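Local coordinates for single-strand DNA-binding protein (Agrobacterium tumefaciens, PDB 3BTP) that binds single-stranded DNA whatever its sequence and mediates nuclear uptake of the transferred T-DNA strand during plant transformation, at residues I169-Q174 / K189-Y194; I263-P268 / T297-D302; T350-R355 / T364-V369; D448-V453 / L481-N486. All blocks are in the same frame, centred on the assembly; numbering follows the deposited sequence.

Contact 1 (I169-Q174 / K189-Y194); sequences IDLPEQ and KQCFQY. Unlike the reference sequence in segment 169-174: Leu171 (reference Ile).
Tyr194 of the long helix 186-206 packs against Leu171 and Pro172, in the turn that leads into the short helix 173-177. With CG anti to the backbone N (chi1 178°), the phenol swings off the helix flank and reaches across to the loop, its flat ring offering several apolar carbons at once. Leu171 and the tyrosine run alongside each other, pointing opposite ways, so that the CD2 branch of Leu171 lies 3.4 Å from Tyr194 CD2, near the root of the ring. Pro172 points back at the hydroxyl end: its CD is 3.5 Å from Tyr194 CZ, and its CG is 3.4 Å from Tyr194 OH. The compact, rigid proline ring suits this place, since it offers two CH2 groups to the end of the tyrosine. This is a helix-against-loop contact near the surface, in which the connection between helices 162-167 and 173-177 packs against the later helix 186-206. Cys191, one turn before Tyr194, faces the other branch of Leu171; their modelled approach is too short to be trusted in detail. The carbonyl Asp170 O stands 3.6 Å from Tyr194 CE2. Farther along, Ile169 CG2 lies 4.2 Å from Tyr194 CE2, and the isoleucine also leans on Val198 and Trp199 of helix 186-206. Leu171, which differs from the isoleucine of the reference sequence, also touches Lys195, while Asp170 packs against a polar side chain of another protein chain.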
loop_
_atom_site.group_PDB
_atom_site.type_symbol
_atom_site.label_atom_id
_atom_site.label_comp_id
_atom_site.label_asym_id
_atom_site.label_seq_id
_atom_site.Cartn_x
_atom_site.Cartn_y
_atom_site.Cartn_z
ATOM N N ILE A 169 -12.138 -6.120 -5.575
ATOM C CA ILE A 169 -12.142 -6.774 -6.888
ATOM C C ILE A 169 -12.069 -5.682 -7.958
ATOM O O ILE A 169 -12.827 -4.678 -7.925
ATOM C CB ILE A 169 -13.316 -7.751 -7.128
ATOM C CG1 ILE A 169 -13.383 -8.891 -6.038
ATOM C CG2 ILE A 169 -13.200 -8.338 -8.587
ATOM C CD1 ILE A 169 -14.883 -9.447 -5.635
ATOM N N ASP A 170 -11.118 -5.784 -8.867
ATOM C CA ASP A 170 -10.975 -4.678 -9.826
ATOM C C ASP A 170 -11.644 -5.039 -11.161
ATOM O O ASP A 170 -11.770 -6.206 -11.492
ATOM C CB ASP A 170 -9.518 -4.271 -10.049
ATOM C CG ASP A 170 -8.737 -5.361 -10.688
ATOM O OD1 ASP A 170 -8.932 -6.513 -10.245
ATOM O OD2 ASP A 170 -7.963 -5.086 -11.660
ATOM N N LEU A 171 -12.114 -4.036 -11.886
ATOM C CA LEU A 171 -12.652 -4.329 -13.219
ATOM C C LEU A 171 -11.552 -4.310 -14.279
ATOM O O LEU A 171 -10.781 -3.339 -14.365
ATOM C CB LEU A 171 -13.772 -3.342 -13.609
ATOM C CG LEU A 171 -14.704 -3.259 -12.374
ATOM C CD1 LEU A 171 -15.468 -2.003 -12.506
ATOM C CD2 LEU A 171 -15.644 -4.476 -12.213
ATOM N N PRO A 172 -11.515 -5.363 -15.096
ATOM C CA PRO A 172 -10.734 -5.421 -16.322
ATOM C C PRO A 172 -10.857 -4.147 -17.137
ATOM O O PRO A 172 -11.973 -3.644 -17.365
ATOM C CB PRO A 172 -11.352 -6.601 -17.062
ATOM C CG PRO A 172 -11.697 -7.538 -15.938
ATOM C CD PRO A 172 -12.248 -6.614 -14.861
ATOM N N GLU A 173 -9.678 -3.599 -17.452
ATOM C CA GLU A 173 -9.425 -2.607 -18.514
ATOM C C GLU A 173 -10.429 -2.604 -19.696
ATOM O O GLU A 173 -10.957 -1.565 -20.044
ATOM C CB GLU A 173 -7.989 -2.816 -19.066
ATOM C CG GLU A 173 -7.629 -1.978 -20.341
ATOM C CD GLU A 173 -8.026 -0.499 -20.201
ATOM O OE1 GLU A 173 -8.056 -0.008 -19.033
ATOM O OE2 GLU A 173 -8.324 0.158 -21.243
ATOM N N GLN A 174 -10.679 -3.762 -20.289
ATOM C CA GLN A 174 -11.488 -3.816 -21.495
ATOM C C GLN A 174 -12.940 -3.573 -21.159
ATOM O O GLN A 174 -13.618 -2.779 -21.819
ATOM C CB GLN A 174 -11.307 -5.150 -22.248
ATOM C CG GLN A 174 -9.921 -5.328 -22.960
ATOM C CD GLN A 174 -9.324 -4.041 -23.631
ATOM O OE1 GLN A 174 -9.728 -3.623 -24.741
ATOM N NE2 GLN A 174 -8.330 -3.441 -22.959
ATOM N N LYS A 189 -24.493 -0.929 -11.980
ATOM C CA LYS A 189 -25.115 -2.254 -12.102
ATOM C C LYS A 189 -24.151 -3.315 -12.635
ATOM O O LYS A 189 -24.067 -4.390 -12.065
ATOM C CB LYS A 189 -26.409 -2.227 -12.945
ATOM C CG LYS A 189 -27.146 -3.584 -12.923
ATOM C CD LYS A 189 -28.586 -3.500 -13.351
ATOM C CE LYS A 189 -29.439 -4.688 -12.750
ATOM N NZ LYS A 189 -29.521 -5.937 -13.620
ATOM N N GLN A 190 -23.423 -3.011 -13.704
ATOM C CA GLN A 190 -22.606 -4.023 -14.413
ATOM C C GLN A 190 -21.280 -4.280 -13.677
ATOM O O GLN A 190 -20.780 -5.418 -13.635
ATOM C CB GLN A 190 -22.335 -3.645 -15.889
ATOM C CG GLN A 190 -23.579 -3.292 -16.734
ATOM C CD GLN A 190 -23.753 -4.101 -18.062
ATOM O OE1 GLN A 190 -24.838 -4.066 -18.658
ATOM N NE2 GLN A 190 -22.705 -4.806 -18.525
ATOM N N CYS A 191 -20.714 -3.217 -13.122
ATOM C CA CYS A 191 -19.582 -3.358 -12.211
ATOM C C CYS A 191 -19.908 -4.295 -11.044
ATOM O O CYS A 191 -19.145 -5.213 -10.763
ATOM C CB CYS A 191 -19.155 -1.987 -11.689
ATOM S SG CYS A 191 -18.156 -1.101 -12.893
ATOM N N PHE A 192 -21.057 -4.070 -10.398
ATOM C CA PHE A 192 -21.532 -4.925 -9.301
ATOM C C PHE A 192 -21.734 -6.418 -9.724
ATOM O O PHE A 192 -21.285 -7.370 -9.030
ATOM C CB PHE A 192 -22.797 -4.314 -8.645
ATOM C CG PHE A 192 -23.372 -5.171 -7.585
ATOM C CD1 PHE A 192 -22.816 -5.197 -6.319
ATOM C CD2 PHE A 192 -24.465 -6.020 -7.869
ATOM C CE1 PHE A 192 -23.333 -6.055 -5.335
ATOM C CE2 PHE A 192 -24.980 -6.843 -6.917
ATOM C CZ PHE A 192 -24.403 -6.836 -5.620
ATOM N N GLN A 193 -22.340 -6.609 -10.894
ATOM C CA GLN A 193 -22.621 -7.940 -11.406
ATOM C C GLN A 193 -21.288 -8.553 -11.738
ATOM O O GLN A 193 -21.064 -9.718 -11.447
ATOM C CB GLN A 193 -23.588 -7.942 -12.659
ATOM C CG GLN A 193 -25.048 -7.654 -12.375
ATOM C CD GLN A 193 -25.998 -7.592 -13.663
ATOM O OE1 GLN A 193 -25.596 -7.187 -14.801
ATOM N NE2 GLN A 193 -27.265 -8.004 -13.454
ATOM N N TYR A 194 -20.383 -7.787 -12.337
ATOM C CA TYR A 194 -19.025 -8.342 -12.568
ATOM C C TYR A 194 -18.328 -8.815 -11.260
ATOM O O TYR A 194 -17.809 -9.944 -11.178
ATOM C CB TYR A 194 -18.096 -7.373 -13.330
ATOM C CG TYR A 194 -16.703 -8.007 -13.470
ATOM C CD1 TYR A 194 -16.398 -8.843 -14.547
ATOM C CD2 TYR A 194 -15.728 -7.843 -12.459
ATOM C CE1 TYR A 194 -15.102 -9.453 -14.682
ATOM C CE2 TYR A 194 -14.444 -8.441 -12.555
ATOM C CZ TYR A 194 -14.148 -9.251 -13.656
ATOM O OH TYR A 194 -12.901 -9.842 -13.733
#

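Contact 2 (I263-P268 / T297-D302); sequences ILIKTP and TKYGSD
Thr267 OG1 is gripped by a hydrogen bond with Gln269 OE1 and a weak one from the backbone N of Asp271, while the methyl of the same side chain is given to Tyr299. The rotation at chi1 80° makes this division: OG1 sits between the backbone N and the carbonyl carbon, and CG2 is left to approach the tyrosine, 3.6 Å from Tyr299 CD1. Threonine suits the place: one branch serves the turn, the other the packing. Ile265 CG2 lies on the same side of the ring plane, 4.1 Å from Tyr299 CD2, the side chains crossing at about a right angle. Here the end of strand 263-266, inner in a four-stranded antiparallel sheet, meets the C-terminal end of helix 288-299. Lys298 CG lies over the opposite face of the Tyr299 ring, and the His273 ring meets it with planes about 20° apart. Beyond it, Gly300 leaves the helix with a positive phi of 120°; without a side chain it fits where Pro268 CG and Tyr299 O crowd the place of a CB. Pro268 packs into this exit: its CD is 3.3 Å from Tyr299 O, and its CG lies 3.9 Å from Asp302 CB.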
loop_
_atom_site.group_PDB
_atom_site.type_symbol
_atom_site.label_atom_id
_atom_site.label_comp_id
_atom_site.label_asym_id
_atom_site.label_seq_id
_atom_site.Cartn_x
_atom_site.Cartn_y
_atom_site.Cartn_z
ATOM N N ILE A 263 -4.742 -4.437 16.621
ATOM C CA ILE A 263 -3.586 -5.297 16.357
ATOM C C ILE A 263 -4.128 -6.694 16.246
ATOM O O ILE A 263 -4.890 -7.132 17.072
ATOM C CB ILE A 263 -2.518 -5.212 17.450
ATOM C CG1 ILE A 263 -1.862 -3.810 17.513
ATOM C CG2 ILE A 263 -1.478 -6.258 17.263
ATOM C CD1 ILE A 263 -1.130 -3.512 18.810
ATOM N N LEU A 264 -3.737 -7.383 15.188
ATOM C CA LEU A 264 -3.946 -8.841 15.033
ATOM C C LEU A 264 -2.595 -9.563 14.904
ATOM O O LEU A 264 -1.833 -9.296 13.997
ATOM C CB LEU A 264 -4.819 -9.097 13.770
ATOM C CG LEU A 264 -5.400 -10.506 13.425
ATOM C CD1 LEU A 264 -6.377 -10.355 12.243
ATOM C CD2 LEU A 264 -4.334 -11.495 13.036
ATOM N N ILE A 265 -2.325 -10.534 15.772
ATOM C CA ILE A 265 -1.106 -11.322 15.717
ATOM C C ILE A 265 -1.524 -12.693 15.206
ATOM O O ILE A 265 -2.449 -13.289 15.702
ATOM C CB ILE A 265 -0.518 -11.534 17.164
ATOM C CG1 ILE A 265 -0.454 -10.209 17.976
ATOM C CG2 ILE A 265 0.819 -12.429 17.182
ATOM C CD1 ILE A 265 0.542 -9.236 17.506
ATOM N N LYS A 266 -0.835 -13.222 14.221
ATOM C CA LYS A 266 -1.169 -14.546 13.747
ATOM C C LYS A 266 0.100 -15.391 13.882
ATOM O O LYS A 266 1.043 -15.185 13.114
ATOM C CB LYS A 266 -1.611 -14.510 12.299
ATOM C CG LYS A 266 -2.034 -15.917 11.777
ATOM C CD LYS A 266 -2.918 -15.859 10.490
ATOM C CE LYS A 266 -2.126 -15.615 9.290
ATOM N NZ LYS A 266 -0.884 -16.475 9.001
ATOM N N THR A 267 0.118 -16.335 14.834
ATOM C CA THR A 267 1.349 -17.097 15.143
ATOM C C THR A 267 1.659 -18.097 14.017
ATOM O O THR A 267 0.795 -18.369 13.173
ATOM C CB THR A 267 1.189 -17.919 16.494
ATOM O OG1 THR A 267 0.458 -19.129 16.233
ATOM C CG2 THR A 267 0.495 -17.142 17.607
ATOM N N PRO A 268 2.879 -18.698 14.021
ATOM C CA PRO A 268 3.207 -19.737 13.046
ATOM C C PRO A 268 2.240 -20.940 13.028
ATOM O O PRO A 268 2.141 -21.647 11.994
ATOM C CB PRO A 268 4.594 -20.168 13.500
ATOM C CG PRO A 268 5.170 -18.851 14.095
ATOM C CD PRO A 268 4.036 -18.412 14.914
ATOM N N THR A 297 9.917 -13.128 19.649
ATOM C CA THR A 297 10.403 -13.866 20.797
ATOM C C THR A 297 9.366 -14.770 21.478
ATOM O O THR A 297 9.607 -15.970 21.637
ATOM C CB THR A 297 11.043 -12.921 21.777
ATOM O OG1 THR A 297 12.227 -12.407 21.136
ATOM C CG2 THR A 297 11.380 -13.682 23.039
ATOM N N LYS A 298 8.205 -14.233 21.833
ATOM C CA LYS A 298 7.074 -15.039 22.400
ATOM C C LYS A 298 6.491 -16.164 21.485
ATOM O O LYS A 298 6.179 -17.281 21.974
ATOM C CB LYS A 298 5.939 -14.098 22.796
ATOM C CG LYS A 298 4.982 -14.699 23.756
ATOM C CD LYS A 298 3.904 -13.701 24.290
ATOM C CE LYS A 298 2.984 -14.518 25.188
ATOM N NZ LYS A 298 1.881 -13.744 25.842
ATOM N N TYR A 299 6.331 -15.866 20.174
ATOM C CA TYR A 299 5.532 -16.721 19.297
ATOM C C TYR A 299 6.275 -17.455 18.216
ATOM O O TYR A 299 5.761 -18.422 17.716
ATOM C CB TYR A 299 4.376 -15.953 18.673
ATOM C CG TYR A 299 3.383 -15.509 19.701
ATOM C CD1 TYR A 299 2.596 -16.453 20.434
ATOM C CD2 TYR A 299 3.242 -14.144 20.000
ATOM C CE1 TYR A 299 1.684 -16.030 21.414
ATOM C CE2 TYR A 299 2.329 -13.715 20.935
ATOM C CZ TYR A 299 1.561 -14.637 21.636
ATOM O OH TYR A 299 0.665 -14.116 22.551
ATOM N N GLY A 300 7.478 -17.015 17.878
ATOM C CA GLY A 300 8.174 -17.531 16.720
ATOM C C GLY A 300 8.448 -16.395 15.754
ATOM O O GLY A 300 7.632 -15.497 15.585
ATOM N N SER A 301 9.578 -16.448 15.077
ATOM C CA SER A 301 9.948 -15.370 14.202
ATOM C C SER A 301 9.150 -15.320 12.888
ATOM O O SER A 301 9.252 -14.351 12.183
ATOM C CB SER A 301 11.453 -15.407 13.959
ATOM O OG SER A 301 11.722 -16.594 13.231
ATOM N N ASP A 302 8.365 -16.365 12.589
ATOM C CA ASP A 302 7.460 -16.436 11.432
ATOM C C ASP A 302 6.065 -15.848 11.693
ATOM O O ASP A 302 5.184 -15.973 10.837
ATOM C CB ASP A 302 7.250 -17.897 10.993
ATOM C CG ASP A 302 8.403 -18.440 10.123
ATOM O OD1 ASP A 302 9.434 -17.734 9.976
ATOM O OD2 ASP A 302 8.261 -19.578 9.579
#

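Contact 3 (T350-R355 / T364-V369); sequences TVNMGR and TRDRHV
Asp366 is gripped side-on by Arg355 in a two-pronged salt bridge: Arg355 NE lies 3.0 Å from Asp366 OD1 and Arg355 NH2 lies 3.0 Å from Asp366 OD2. The NE bond is nearly straight, 174° at the hydrogen, and the carboxylate sits at the edge of the guanidinium. Asp366 OD1 also takes Asn352 ND2 at 2.9 Å, a donor that comes from above the carboxylate plane, the amide and carboxylate being turned 89° apart. Such convergence of donors probably stabilises the negative charge in this buried setting. Asparagine suits its position because the same amide accepts at its other end. Asn352 swings CG away from its own N (chi1 -165°), which carries OD1 to Arg367 N at 2.9 Å; from the opposite face of its plane OD1 receives Gly354 N at 3.2 Å, closing an Asx turn. The amide is also stacked over one face of the His368 ring. Backbone bonds continue outward, with Met353 N 2.9 Å from Arg367 O and a reciprocal pair between Val351 and Val369. On that side Met353 SD rests 3.9 Å from Val369 CB. Arg367 leads away from segment 350-355, to a salt bridge with an acidic side chain of another protein chain. The whole is an antiparallel beta hairpin with a long loop, its strands 349-352 and 367-370 forming neighbours in a closed eight-stranded barrel.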
loop_
_atom_site.group_PDB
_atom_site.type_symbol
_atom_site.label_atom_id
_atom_site.label_comp_id
_atom_site.label_asym_id
_atom_site.label_seq_id
_atom_site.Cartn_x
_atom_site.Cartn_y
_atom_site.Cartn_z
ATOM N N THR A 350 14.706 2.436 -8.298
ATOM C CA THR A 350 13.410 2.656 -8.860
ATOM C C THR A 350 13.410 2.032 -10.300
ATOM O O THR A 350 14.475 1.964 -10.945
ATOM C CB THR A 350 13.226 4.233 -8.789
ATOM O OG1 THR A 350 12.299 4.636 -7.711
ATOM C CG2 THR A 350 12.987 4.877 -10.037
ATOM N N VAL A 351 12.234 1.585 -10.807
ATOM C CA VAL A 351 12.126 1.155 -12.201
ATOM C C VAL A 351 10.994 1.927 -12.874
ATOM O O VAL A 351 9.901 2.060 -12.261
ATOM C CB VAL A 351 11.943 -0.413 -12.363
ATOM C CG1 VAL A 351 10.595 -0.932 -11.773
ATOM C CG2 VAL A 351 12.044 -0.812 -13.826
ATOM N N ASN A 352 11.263 2.426 -14.101
ATOM C CA ASN A 352 10.285 3.067 -14.889
ATOM C C ASN A 352 9.334 2.063 -15.598
ATOM O O ASN A 352 9.776 1.270 -16.424
ATOM C CB ASN A 352 10.951 3.970 -15.960
ATOM C CG ASN A 352 9.952 4.965 -16.594
ATOM O OD1 ASN A 352 8.820 5.134 -16.137
ATOM N ND2 ASN A 352 10.382 5.629 -17.605
ATOM N N MET A 353 8.069 2.114 -15.226
ATOM C CA MET A 353 7.027 1.188 -15.636
ATOM C C MET A 353 6.093 1.922 -16.572
ATOM O O MET A 353 5.215 1.319 -17.158
ATOM C CB MET A 353 6.250 0.653 -14.429
ATOM C CG MET A 353 7.107 -0.182 -13.507
ATOM S SD MET A 353 6.546 -1.338 -12.202
ATOM C CE MET A 353 5.244 -2.298 -13.028
ATOM N N GLY A 354 6.314 3.235 -16.693
ATOM C CA GLY A 354 5.631 4.096 -17.625
ATOM C C GLY A 354 6.488 4.144 -18.874
ATOM O O GLY A 354 7.151 3.180 -19.210
ATOM N N ARG A 355 6.432 5.281 -19.574
ATOM C CA ARG A 355 7.010 5.450 -20.920
ATOM C C ARG A 355 6.640 4.297 -21.907
ATOM O O ARG A 355 7.533 3.529 -22.265
ATOM C CB ARG A 355 8.527 5.652 -20.775
ATOM C CG ARG A 355 9.235 6.321 -21.899
ATOM C CD ARG A 355 10.738 6.287 -21.665
ATOM N NE ARG A 355 11.110 7.224 -20.588
ATOM C CZ ARG A 355 12.334 7.721 -20.352
ATOM N NH1 ARG A 355 13.370 7.411 -21.134
ATOM N NH2 ARG A 355 12.522 8.538 -19.315
ATOM N N THR A 364 3.882 7.157 -23.279
ATOM C CA THR A 364 3.192 7.497 -22.037
ATOM C C THR A 364 4.087 8.197 -20.953
ATOM O O THR A 364 5.305 8.270 -21.111
ATOM C CB THR A 364 2.500 6.223 -21.506
ATOM O OG1 THR A 364 1.452 6.578 -20.619
ATOM C CG2 THR A 364 3.426 5.276 -20.778
ATOM N N ARG A 365 3.495 8.747 -19.894
ATOM C CA ARG A 365 4.283 9.382 -18.831
ATOM C C ARG A 365 5.186 8.422 -18.027
ATOM O O ARG A 365 4.899 7.241 -17.883
ATOM C CB ARG A 365 3.377 10.177 -17.893
ATOM C CG ARG A 365 2.951 11.503 -18.510
ATOM C CD ARG A 365 2.022 12.331 -17.641
ATOM N NE ARG A 365 1.716 13.574 -18.369
ATOM C CZ ARG A 365 0.575 14.255 -18.283
ATOM N NH1 ARG A 365 -0.401 13.843 -17.473
ATOM N NH2 ARG A 365 0.409 15.367 -19.008
ATOM N N ASP A 366 6.297 8.945 -17.524
ATOM C CA ASP A 366 7.172 8.194 -16.642
ATOM C C ASP A 366 6.501 7.866 -15.322
ATOM O O ASP A 366 5.692 8.648 -14.831
ATOM C CB ASP A 366 8.517 8.890 -16.452
ATOM C CG ASP A 366 9.337 8.907 -17.713
ATOM O OD1 ASP A 366 9.068 8.072 -18.601
ATOM O OD2 ASP A 366 10.237 9.760 -17.876
ATOM N N ARG A 367 6.805 6.678 -14.774
ATOM C CA ARG A 367 6.256 6.274 -13.492
ATOM C C ARG A 367 7.238 5.305 -12.919
ATOM O O ARG A 367 7.327 4.185 -13.412
ATOM C CB ARG A 367 4.842 5.642 -13.628
ATOM C CG ARG A 367 4.293 5.212 -12.268
ATOM C CD ARG A 367 2.798 5.076 -12.209
ATOM N NE ARG A 367 2.362 4.803 -10.806
ATOM C CZ ARG A 367 1.132 4.423 -10.419
ATOM N NH1 ARG A 367 0.145 4.300 -11.300
ATOM N NH2 ARG A 367 0.845 4.267 -9.122
ATOM N N HIS A 368 7.986 5.742 -11.895
ATOM C CA HIS A 368 9.118 4.994 -11.369
ATOM C C HIS A 368 8.715 4.287 -10.067
ATOM O O HIS A 368 8.319 4.934 -9.112
ATOM C CB HIS A 368 10.209 6.052 -11.063
ATOM C CG HIS A 368 10.758 6.716 -12.287
ATOM N ND1 HIS A 368 10.309 7.935 -12.750
ATOM C CD2 HIS A 368 11.708 6.313 -13.159
ATOM C CE1 HIS A 368 10.965 8.264 -13.841
ATOM N NE2 HIS A 368 11.834 7.305 -14.102
ATOM N N VAL A 369 8.821 2.984 -9.994
ATOM C CA VAL A 369 8.269 2.305 -8.888
ATOM C C VAL A 369 9.473 1.775 -8.170
ATOM O O VAL A 369 10.423 1.230 -8.790
ATOM C CB VAL A 369 7.238 1.175 -9.317
ATOM C CG1 VAL A 369 6.899 0.260 -8.169
ATOM C CG2 VAL A 369 5.909 1.806 -9.915
#

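Contact 4 (D448-V453 / L481-N486); sequences DRQAAV and LIADRN
Val453 and Ile482 are brought together by their torsions: Val453 holds CG1 anti to the backbone N (chi1 177°), which leaves CG2 pointing to the isoleucine, while Ile482 sets CG1 beside its own N, and a turn at chi2 (-69°) folds CD1 toward the valine. Val453 CG2 and Ile482 CD1 then come to 4.3 Å, a loose apolar touch on one face of the sheet that helix 510-515 also covers. The other methyl, Val453 CG1, lies 3.5 Å from Leu481 O, which Val453 CA also approaches at 3.2 Å in a CA-H...O contact. Between the backbones runs one hydrogen bond, from Ala483 N to Ala452 O at 2.8 Å, almost straight at the hydrogen (174°). Val453 and Ile482 form the antiparallel non-hydrogen-bonded pair beside it, where strand 453-456 begins alongside 480-485. Ala483 is small enough to fit close to the incoming loop: its CB sits 3.5 Å from Ala452 O and 3.6 Å from Ala451 O, and the latter oxygen is hydrogen-bonded to Tyr495 OH. Gln450 extends to the same methyl, its NE2 4.3 Å from Ala483 CB, and donates weakly to Gly493 O. The two segments are thus held by a buried backbone bond and hydrocarbon contact, so that shape and strand register, rather than charge pairing between them, define how they meet.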
loop_
_atom_site.group_PDB
_atom_site.type_symbol
_atom_site.label_atom_id
_atom_site.label_comp_id
_atom_site.label_asym_id
_atom_site.label_seq_id
_atom_site.Cartn_x
_atom_site.Cartn_y
_atom_site.Cartn_z
ATOM N N ASP A 448 16.995 13.510 -22.937
ATOM C CA ASP A 448 15.960 14.474 -23.274
ATOM C C ASP A 448 14.531 14.015 -23.162
ATOM O O ASP A 448 13.625 14.824 -22.937
ATOM C CB ASP A 448 16.241 15.138 -24.621
ATOM C CG ASP A 448 16.806 16.526 -24.431
ATOM O OD1 ASP A 448 18.049 16.643 -24.169
ATOM O OD2 ASP A 448 15.982 17.487 -24.455
ATOM N N ARG A 449 14.328 12.708 -23.262
ATOM C CA ARG A 449 12.972 12.190 -23.172
ATOM C C ARG A 449 12.363 12.250 -21.744
ATOM O O ARG A 449 11.171 12.492 -21.583
ATOM C CB ARG A 449 12.904 10.781 -23.727
ATOM C CG ARG A 449 11.450 10.384 -24.149
ATOM C CD ARG A 449 11.287 8.832 -24.222
ATOM N NE ARG A 449 11.859 8.239 -25.441
ATOM C CZ ARG A 449 13.077 7.690 -25.552
ATOM N NH1 ARG A 449 13.924 7.646 -24.515
ATOM N NH2 ARG A 449 13.448 7.174 -26.731
ATOM N N GLN A 450 13.183 12.043 -20.734
ATOM C CA GLN A 450 12.688 11.914 -19.383
ATOM C C GLN A 450 11.922 13.174 -18.848
ATOM O O GLN A 450 12.176 14.284 -19.248
ATOM C CB GLN A 450 13.818 11.397 -18.493
ATOM C CG GLN A 450 14.732 12.400 -18.000
ATOM C CD GLN A 450 16.054 11.806 -17.678
ATOM O OE1 GLN A 450 16.373 10.728 -18.170
ATOM N NE2 GLN A 450 16.862 12.505 -16.880
ATOM N N ALA A 451 10.884 12.983 -18.053
ATOM C CA ALA A 451 10.230 14.135 -17.425
ATOM C C ALA A 451 11.233 15.116 -16.714
ATOM O O ALA A 451 12.267 14.699 -16.141
ATOM C CB ALA A 451 9.206 13.653 -16.464
ATOM N N ALA A 452 10.912 16.409 -16.753
ATOM C CA ALA A 452 11.776 17.443 -16.160
ATOM C C ALA A 452 11.770 17.464 -14.614
ATOM O O ALA A 452 12.702 17.861 -13.994
ATOM C CB ALA A 452 11.385 18.827 -16.721
ATOM N N VAL A 453 10.692 16.974 -14.025
ATOM C CA VAL A 453 10.515 16.935 -12.588
ATOM C C VAL A 453 9.884 15.594 -12.329
ATOM O O VAL A 453 9.042 15.138 -13.107
ATOM C CB VAL A 453 9.548 17.998 -12.120
ATOM C CG1 VAL A 453 9.304 17.897 -10.582
ATOM C CG2 VAL A 453 9.986 19.391 -12.562
ATOM N N LEU A 481 12.326 16.264 -7.347
ATOM C CA LEU A 481 13.592 15.967 -8.025
ATOM C C LEU A 481 13.517 16.563 -9.427
ATOM O O LEU A 481 12.510 16.470 -10.117
ATOM C CB LEU A 481 13.813 14.433 -8.158
ATOM C CG LEU A 481 13.988 13.609 -6.853
ATOM C CD1 LEU A 481 13.178 12.354 -6.905
ATOM C CD2 LEU A 481 15.422 13.255 -6.695
ATOM N N ILE A 482 14.652 17.106 -9.841
ATOM C CA ILE A 482 14.795 17.932 -11.012
ATOM C C ILE A 482 15.711 17.208 -11.979
ATOM O O ILE A 482 16.776 16.686 -11.570
ATOM C CB ILE A 482 15.357 19.328 -10.637
ATOM C CG1 ILE A 482 14.621 19.913 -9.400
ATOM C CG2 ILE A 482 15.270 20.310 -11.876
ATOM C CD1 ILE A 482 13.135 20.303 -9.704
ATOM N N ALA A 483 15.292 17.134 -13.242
ATOM C CA ALA A 483 16.168 16.579 -14.289
ATOM C C ALA A 483 17.296 17.542 -14.539
ATOM O O ALA A 483 17.063 18.615 -15.078
ATOM C CB ALA A 483 15.408 16.303 -15.625
ATOM N N ASP A 484 18.502 17.130 -14.178
ATOM C CA ASP A 484 19.668 17.963 -14.291
ATOM C C ASP A 484 20.122 18.212 -15.731
ATOM O O ASP A 484 19.805 17.458 -16.655
ATOM C CB ASP A 484 20.840 17.361 -13.465
ATOM C CG ASP A 484 20.458 17.117 -12.008
ATOM O OD1 ASP A 484 19.757 17.961 -11.394
ATOM O OD2 ASP A 484 20.821 16.062 -11.481
ATOM N N ARG A 485 20.907 19.277 -15.873
ATOM C CA ARG A 485 21.446 19.720 -17.116
ATOM C C ARG A 485 22.892 20.081 -16.832
ATOM O O ARG A 485 23.195 20.582 -15.753
ATOM C CB ARG A 485 20.644 20.925 -17.654
ATOM C CG ARG A 485 19.506 20.507 -18.421
ATOM C CD ARG A 485 18.825 21.615 -18.996
ATOM N NE ARG A 485 17.472 21.281 -19.417
ATOM C CZ ARG A 485 17.083 20.832 -20.623
ATOM N NH1 ARG A 485 17.924 20.604 -21.612
ATOM N NH2 ARG A 485 15.807 20.590 -20.825
ATOM N N ASN A 486 23.789 19.833 -17.781
ATOM C CA ASN A 486 25.202 20.242 -17.572
ATOM C C ASN A 486 25.472 21.766 -17.794
ATOM O O ASN A 486 24.535 22.582 -17.953
ATOM C CB ASN A 486 26.142 19.346 -18.382
ATOM C CG ASN A 486 25.960 19.508 -19.874
ATOM O OD1 ASN A 486 25.327 20.452 -20.333
ATOM N ND2 ASN A 486 26.510 18.570 -20.643
#

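The four contacts follow one another along the chain in series, each closing before the next opens. Contacts 3 and 4 belong together: they share the eight-stranded antiparallel barrel, their centres are 14 Å apart, and Asp366 OD2 of contact 3 probably accepts a hydrogen bond from Ala451 N of contact 4, with Gln450 packed on Arg355. Contact 2 lies on the four-stranded sheet containing strand 263-266, across the chain's centre from both, its centre 37 Å from that of contact 3. Contact 1 is on helix 186-206; its centre lies 26 Å from the centre of contact 3 and 37 Å from that of contact 2, and it touches neither. The protein thus carries separate sheet-based units, with contacts 3 and 4 joined in one of them, the barrel.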